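Macrophage migration inhibitory factor-like protein (Leishmania major, PDB 3FWT) belongs to the macrophage migration inhibitory factor family and assembles as a trimer of alpha/beta subunits. Local coordinates at residues A[76-81]-A[113-118]; A[80-85]-A[119-124]. All blocks are in the same frame, centred on the assembly; numbering follows the deposited sequence.

Interaction 1 (A[76-81]-A[113-118]); sequences APAAYV and AERIYV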
loop_
_atom_site.group_PDB
_atom_site.type_symbol
_atom_site.label_atom_id
_atom_site.label_comp_id
_atom_site.label_asym_id
_atom_site.label_seq_id
_atom_site.Cartn_x
_atom_site.Cartn_y
_atom_site.Cartn_z
ATOM N N ALA A 76 17.974 7.278 8.863
ATOM C CA ALA A 76 17.942 8.641 8.335
ATOM C C ALA A 76 16.811 8.730 7.312
ATOM O O ALA A 76 16.392 7.679 6.815
ATOM C CB ALA A 76 19.310 9.015 7.668
ATOM N N PRO A 77 16.359 9.953 6.987
ATOM C CA PRO A 77 15.207 10.203 6.127
ATOM C C PRO A 77 15.321 9.364 4.832
ATOM O O PRO A 77 16.391 9.292 4.187
ATOM C CB PRO A 77 15.317 11.683 5.808
ATOM C CG PRO A 77 15.901 12.250 6.982
ATOM C CD PRO A 77 16.867 11.218 7.569
ATOM N N ALA A 78 14.260 8.647 4.530
ATOM C CA ALA A 78 14.173 7.885 3.311
ATOM C C ALA A 78 12.698 7.973 2.815
ATOM O O ALA A 78 11.787 8.428 3.545
ATOM C CB ALA A 78 14.498 6.424 3.674
ATOM N N ALA A 79 12.456 7.547 1.580
ATOM C CA ALA A 79 11.115 7.655 1.029
ATOM C C ALA A 79 10.748 6.415 0.256
ATOM O O ALA A 79 11.626 5.784 -0.347
ATOM C CB ALA A 79 11.046 8.896 0.066
ATOM N N TYR A 80 9.444 6.113 0.168
ATOM C CA TYR A 80 8.973 5.037 -0.743
ATOM C C TYR A 80 7.758 5.601 -1.433
ATOM O O TYR A 80 6.880 6.202 -0.750
ATOM C CB TYR A 80 8.619 3.772 0.080
ATOM C CG TYR A 80 7.659 2.844 -0.598
ATOM C CD1 TYR A 80 8.088 1.830 -1.449
ATOM C CD2 TYR A 80 6.302 3.008 -0.425
ATOM C CE1 TYR A 80 7.149 0.976 -2.052
ATOM C CE2 TYR A 80 5.378 2.173 -1.034
ATOM C CZ TYR A 80 5.821 1.161 -1.840
ATOM O OH TYR A 80 4.869 0.387 -2.507
ATOM N N VAL A 81 7.699 5.472 -2.773
ATOM C CA VAL A 81 6.495 5.938 -3.499
ATOM C C VAL A 81 5.865 4.814 -4.278
ATOM O O VAL A 81 6.615 4.091 -4.998
ATOM C CB VAL A 81 6.913 7.047 -4.484
ATOM C CG1 VAL A 81 5.696 7.498 -5.321
ATOM C CG2 VAL A 81 7.597 8.226 -3.650
ATOM N N ALA A 113 18.580 10.862 -3.386
ATOM C CA ALA A 113 18.009 9.852 -4.242
ATOM C C ALA A 113 18.405 8.432 -3.825
ATOM O O ALA A 113 17.660 7.496 -4.084
ATOM C CB ALA A 113 18.417 10.123 -5.786
ATOM N N GLU A 114 19.589 8.231 -3.229
ATOM C CA GLU A 114 19.968 6.864 -2.855
ATOM C C GLU A 114 19.118 6.263 -1.725
ATOM O O GLU A 114 19.264 5.064 -1.404
ATOM C CB GLU A 114 21.470 6.691 -2.530
ATOM C CG GLU A 114 21.985 7.647 -1.386
ATOM C CD GLU A 114 22.339 9.081 -1.894
ATOM O OE1 GLU A 114 23.074 9.817 -1.166
ATOM O OE2 GLU A 114 21.890 9.476 -3.016
ATOM N N ARG A 115 18.240 7.065 -1.139
ATOM C CA ARG A 115 17.294 6.479 -0.131
ATOM C C ARG A 115 15.862 6.674 -0.589
ATOM O O ARG A 115 14.951 6.836 0.241
ATOM C CB ARG A 115 17.522 7.209 1.216
ATOM C CG ARG A 115 18.993 6.945 1.777
ATOM C CD ARG A 115 19.208 7.667 3.103
ATOM N NE ARG A 115 18.347 7.112 4.165
ATOM C CZ ARG A 115 18.484 5.906 4.727
ATOM N NH1 ARG A 115 19.500 5.155 4.435
ATOM N NH2 ARG A 115 17.635 5.477 5.697
ATOM N N ILE A 116 15.638 6.646 -1.907
ATOM C CA ILE A 116 14.253 6.804 -2.418
ATOM C C ILE A 116 13.908 5.564 -3.245
ATOM O O ILE A 116 14.665 5.220 -4.187
ATOM C CB ILE A 116 14.082 8.064 -3.321
ATOM C CG1 ILE A 116 14.278 9.351 -2.505
ATOM C CG2 ILE A 116 12.667 8.077 -3.943
ATOM C CD1 ILE A 116 14.413 10.652 -3.452
ATOM N N TYR A 117 12.844 4.849 -2.890
ATOM C CA TYR A 117 12.371 3.701 -3.706
ATOM C C TYR A 117 11.081 4.114 -4.419
ATOM O O TYR A 117 10.192 4.777 -3.819
ATOM C CB TYR A 117 12.108 2.474 -2.833
ATOM C CG TYR A 117 13.222 1.476 -2.706
ATOM C CD1 TYR A 117 14.512 1.790 -3.082
ATOM C CD2 TYR A 117 12.981 0.231 -2.134
ATOM C CE1 TYR A 117 15.504 0.887 -2.979
ATOM C CE2 TYR A 117 13.957 -0.709 -2.024
ATOM C CZ TYR A 117 15.216 -0.366 -2.440
ATOM O OH TYR A 117 16.180 -1.280 -2.349
ATOM N N VAL A 118 10.968 3.815 -5.712
ATOM C CA VAL A 118 9.683 4.046 -6.428
ATOM C C VAL A 118 9.245 2.720 -7.079
ATOM O O VAL A 118 10.075 2.080 -7.767
ATOM C CB VAL A 118 9.780 5.148 -7.474
ATOM C CG1 VAL A 118 8.341 5.543 -8.059
ATOM C CG2 VAL A 118 10.433 6.391 -6.851
#
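The carbonyl oxygen of Ala76 is gripped by the guanidinium of Arg115, firmly through NH2 (Arg115 NH2 to Ala76 O 2.8 Å) and weakly through NE. The same NE donates to the next carbonyl along, Pro77 O, at 2.9 Å; that oxygen lies in the guanidinium plane, although the N-H reaches it from above the carbonyl plane rather than at a lone pair. A bend at chi3 (66°) turns the guanidinium against the loop, with Ala76 CB over one face. NH1 and NH2 hold further carbonyls, of Phe71 and Ser74, which fixes the group's rotation. Beyond the loop the backbones become parallel strands: Ala79 N binds Arg115 O, Tyr117 N binds Ala79 O, and Val81 N binds Tyr117 O at 2.8 Å. Ala79, Val81, Ile116 and Val118 share one face, where Val118 CG1 rests 4.1 Å from Val81 CB and helix 92-109 packs on Ile116 and Val118. On the other face, Tyr117 CB sits at the edge of the Tyr80 ring, while the Tyr117 ring leads away to Trp128 of the second subunit. The buried guanidinium, its charge probably eased by several carbonyl oxygens, ties an irregular loop to the start of a regular parallel pair.

Interaction 2 (A[80-85]-A[119-124]); sequences YVRVES and FYYSTK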
loop_
_atom_site.group_PDB
_atom_site.type_symbol
_atom_site.label_atom_id
_atom_site.label_comp_id
_atom_site.label_asym_id
_atom_site.label_seq_id
_atom_site.Cartn_x
_atom_site.Cartn_y
_atom_site.Cartn_z
ATOM N N TYR A 80 9.444 6.113 0.168
ATOM C CA TYR A 80 8.973 5.037 -0.743
ATOM C C TYR A 80 7.758 5.601 -1.433
ATOM O O TYR A 80 6.880 6.202 -0.750
ATOM C CB TYR A 80 8.619 3.772 0.080
ATOM C CG TYR A 80 7.659 2.844 -0.598
ATOM C CD1 TYR A 80 8.088 1.830 -1.449
ATOM C CD2 TYR A 80 6.302 3.008 -0.425
ATOM C CE1 TYR A 80 7.149 0.976 -2.052
ATOM C CE2 TYR A 80 5.378 2.173 -1.034
ATOM C CZ TYR A 80 5.821 1.161 -1.840
ATOM O OH TYR A 80 4.869 0.387 -2.507
ATOM N N VAL A 81 7.699 5.472 -2.773
ATOM C CA VAL A 81 6.495 5.938 -3.499
ATOM C C VAL A 81 5.865 4.814 -4.278
ATOM O O VAL A 81 6.615 4.091 -4.998
ATOM C CB VAL A 81 6.913 7.047 -4.484
ATOM C CG1 VAL A 81 5.696 7.498 -5.321
ATOM C CG2 VAL A 81 7.597 8.226 -3.650
ATOM N N ARG A 82 4.537 4.603 -4.130
ATOM C CA ARG A 82 3.867 3.533 -4.852
ATOM C C ARG A 82 2.998 4.218 -5.929
ATOM O O ARG A 82 2.143 5.050 -5.604
ATOM C CB ARG A 82 2.967 2.719 -3.928
ATOM C CG ARG A 82 2.361 1.467 -4.616
ATOM C CD ARG A 82 1.630 0.578 -3.656
ATOM N NE ARG A 82 0.285 1.102 -3.306
ATOM C CZ ARG A 82 -0.015 1.786 -2.178
ATOM N NH1 ARG A 82 0.910 1.991 -1.243
ATOM N NH2 ARG A 82 -1.253 2.236 -1.953
ATOM N N VAL A 83 3.224 3.893 -7.211
ATOM C CA VAL A 83 2.479 4.528 -8.287
ATOM C C VAL A 83 1.546 3.451 -8.816
ATOM O O VAL A 83 2.001 2.359 -9.161
ATOM C CB VAL A 83 3.390 4.950 -9.438
ATOM C CG1 VAL A 83 2.609 5.787 -10.559
ATOM C CG2 VAL A 83 4.625 5.738 -8.887
ATOM N N GLU A 84 0.274 3.793 -8.940
ATOM C CA GLU A 84 -0.729 2.843 -9.390
ATOM C C GLU A 84 -1.548 3.457 -10.514
ATOM O O GLU A 84 -1.691 4.671 -10.607
ATOM C CB GLU A 84 -1.688 2.522 -8.249
ATOM C CG GLU A 84 -0.911 1.848 -7.092
ATOM C CD GLU A 84 -1.791 1.633 -5.903
ATOM O OE1 GLU A 84 -1.280 1.647 -4.763
ATOM O OE2 GLU A 84 -3.000 1.476 -6.094
ATOM N N SER A 85 -2.072 2.614 -11.390
ATOM C CA SER A 85 -2.888 3.197 -12.445
ATOM C C SER A 85 -3.629 2.048 -13.140
ATOM O O SER A 85 -3.262 0.904 -12.967
ATOM C CB SER A 85 -2.014 3.997 -13.428
ATOM O OG SER A 85 -1.031 3.164 -13.978
ATOM N N PHE A 119 8.021 2.251 -6.776
ATOM C CA PHE A 119 7.478 1.031 -7.388
ATOM C C PHE A 119 6.190 1.333 -8.170
ATOM O O PHE A 119 5.374 2.121 -7.724
ATOM C CB PHE A 119 7.099 0.010 -6.326
ATOM C CG PHE A 119 8.260 -0.612 -5.657
ATOM C CD1 PHE A 119 9.055 0.132 -4.802
ATOM C CD2 PHE A 119 8.519 -1.958 -5.804
ATOM C CE1 PHE A 119 10.086 -0.465 -4.185
ATOM C CE2 PHE A 119 9.582 -2.546 -5.171
ATOM C CZ PHE A 119 10.353 -1.784 -4.366
ATOM N N TYR A 120 6.000 0.699 -9.336
ATOM C CA TYR A 120 4.834 0.966 -10.149
ATOM C C TYR A 120 3.979 -0.317 -10.261
ATOM O O TYR A 120 4.481 -1.454 -10.576
ATOM C CB TYR A 120 5.207 1.421 -11.596
ATOM C CG TYR A 120 6.094 2.623 -11.644
ATOM C CD1 TYR A 120 7.372 2.559 -11.180
ATOM C CD2 TYR A 120 5.604 3.856 -12.058
ATOM C CE1 TYR A 120 8.186 3.671 -11.200
ATOM C CE2 TYR A 120 6.368 4.940 -12.096
ATOM C CZ TYR A 120 7.674 4.859 -11.666
ATOM O OH TYR A 120 8.449 5.956 -11.665
ATOM N N TYR A 121 2.700 -0.156 -9.995
ATOM C CA TYR A 121 1.767 -1.265 -10.161
ATOM C C TYR A 121 0.599 -0.831 -11.046
ATOM O O TYR A 121 0.322 0.348 -11.237
ATOM C CB TYR A 121 1.205 -1.769 -8.820
ATOM C CG TYR A 121 2.288 -2.239 -7.900
ATOM C CD1 TYR A 121 2.779 -1.412 -6.901
ATOM C CD2 TYR A 121 2.843 -3.499 -8.033
ATOM C CE1 TYR A 121 3.828 -1.826 -6.108
ATOM C CE2 TYR A 121 3.863 -3.910 -7.240
ATOM C CZ TYR A 121 4.364 -3.094 -6.272
ATOM O OH TYR A 121 5.389 -3.559 -5.480
ATOM N N SER A 122 -0.101 -1.798 -11.583
ATOM C CA SER A 122 -1.322 -1.448 -12.314
ATOM C C SER A 122 -2.342 -2.568 -12.195
ATOM O O SER A 122 -2.057 -3.655 -11.705
ATOM C CB SER A 122 -0.988 -1.059 -13.769
ATOM O OG SER A 122 -0.537 -2.223 -14.495
ATOM N N THR A 123 -3.575 -2.274 -12.560
ATOM C CA THR A 123 -4.632 -3.258 -12.425
ATOM C C THR A 123 -5.614 -3.041 -13.578
ATOM O O THR A 123 -5.648 -1.955 -14.177
ATOM C CB THR A 123 -5.368 -3.030 -11.068
ATOM O OG1 THR A 123 -6.540 -3.831 -11.011
ATOM C CG2 THR A 123 -5.764 -1.600 -10.955
ATOM N N LYS A 124 -6.433 -4.050 -13.871
ATOM C CA LYS A 124 -7.530 -3.871 -14.831
ATOM C C LYS A 124 -8.788 -3.482 -14.081
ATOM O O LYS A 124 -9.779 -3.082 -14.676
ATOM C CB LYS A 124 -7.804 -5.179 -15.588
ATOM C CG LYS A 124 -6.696 -5.620 -16.496
ATOM C CD LYS A 124 -7.252 -6.574 -17.592
ATOM C CE LYS A 124 -8.521 -6.002 -18.327
ATOM N NZ LYS A 124 -8.254 -4.767 -19.203
#
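Val83 and Tyr120 pack side by side in the parallel strand pair of a beta-alpha-beta unit (strand 79-85, helix 92-109, strand 116-128) in this MIF-type subunit. Val83 CG2 lies over one face of the Tyr120 ring, 4.1 Å from its centroid, a CH-pi contact offset toward the rim. With Tyr120 CG anti to its carbonyl carbon (chi1 -56°), the ring stands beside the valine and extends to helix 92-109, where its hydroxyl bonds Thr98. The opposite face carries Tyr80, Arg82, Phe119 and Tyr121. Here Tyr80 CE1 approaches Phe119 CD1 to 3.5 Å, the two rings meeting obliquely. The Arg82 chain crosses Tyr121 with CG at the ring's edge, 3.7 Å from CD1 of Tyr121. Both Tyr80 OH and Tyr121 OH bond Glu84 of the second subunit, so this face belongs to the trimer's interior. The backbone bonds are short in this part: Val83 N meets Phe119 O at 2.8 Å and Tyr121 N meets Val83 O at 2.7 Å. Toward Ser85 the pairing slackens. The bond from Ser85 N to Tyr121 O is weak and bent, and beyond it Thr123 N reaches Ser85 O at 3.2 Å.

After strand 22-28, helix 34-52 and strands 60-64 and 69-70, the chain reaches the loop that leads into strand 79-85. Helix 92-109 carries it back, and strand 116-128 returns alongside the earlier strand. Both contacts close this one crossover: interaction 1 joins the N-terminal ends of the two strands, 76-81 with 113-118, and interaction 2 continues the same register from 80-85 to 119-124. The closures cross rather than nest: both starts precede both ends, in the same order, sharing Tyr80 and Val81. Val118 CG1 of interaction 1 touches Val83 CG2 of interaction 2. Together they join central strand 79-85 to strand 116-128, whose residues 117-119 pair with a strand of the second subunit.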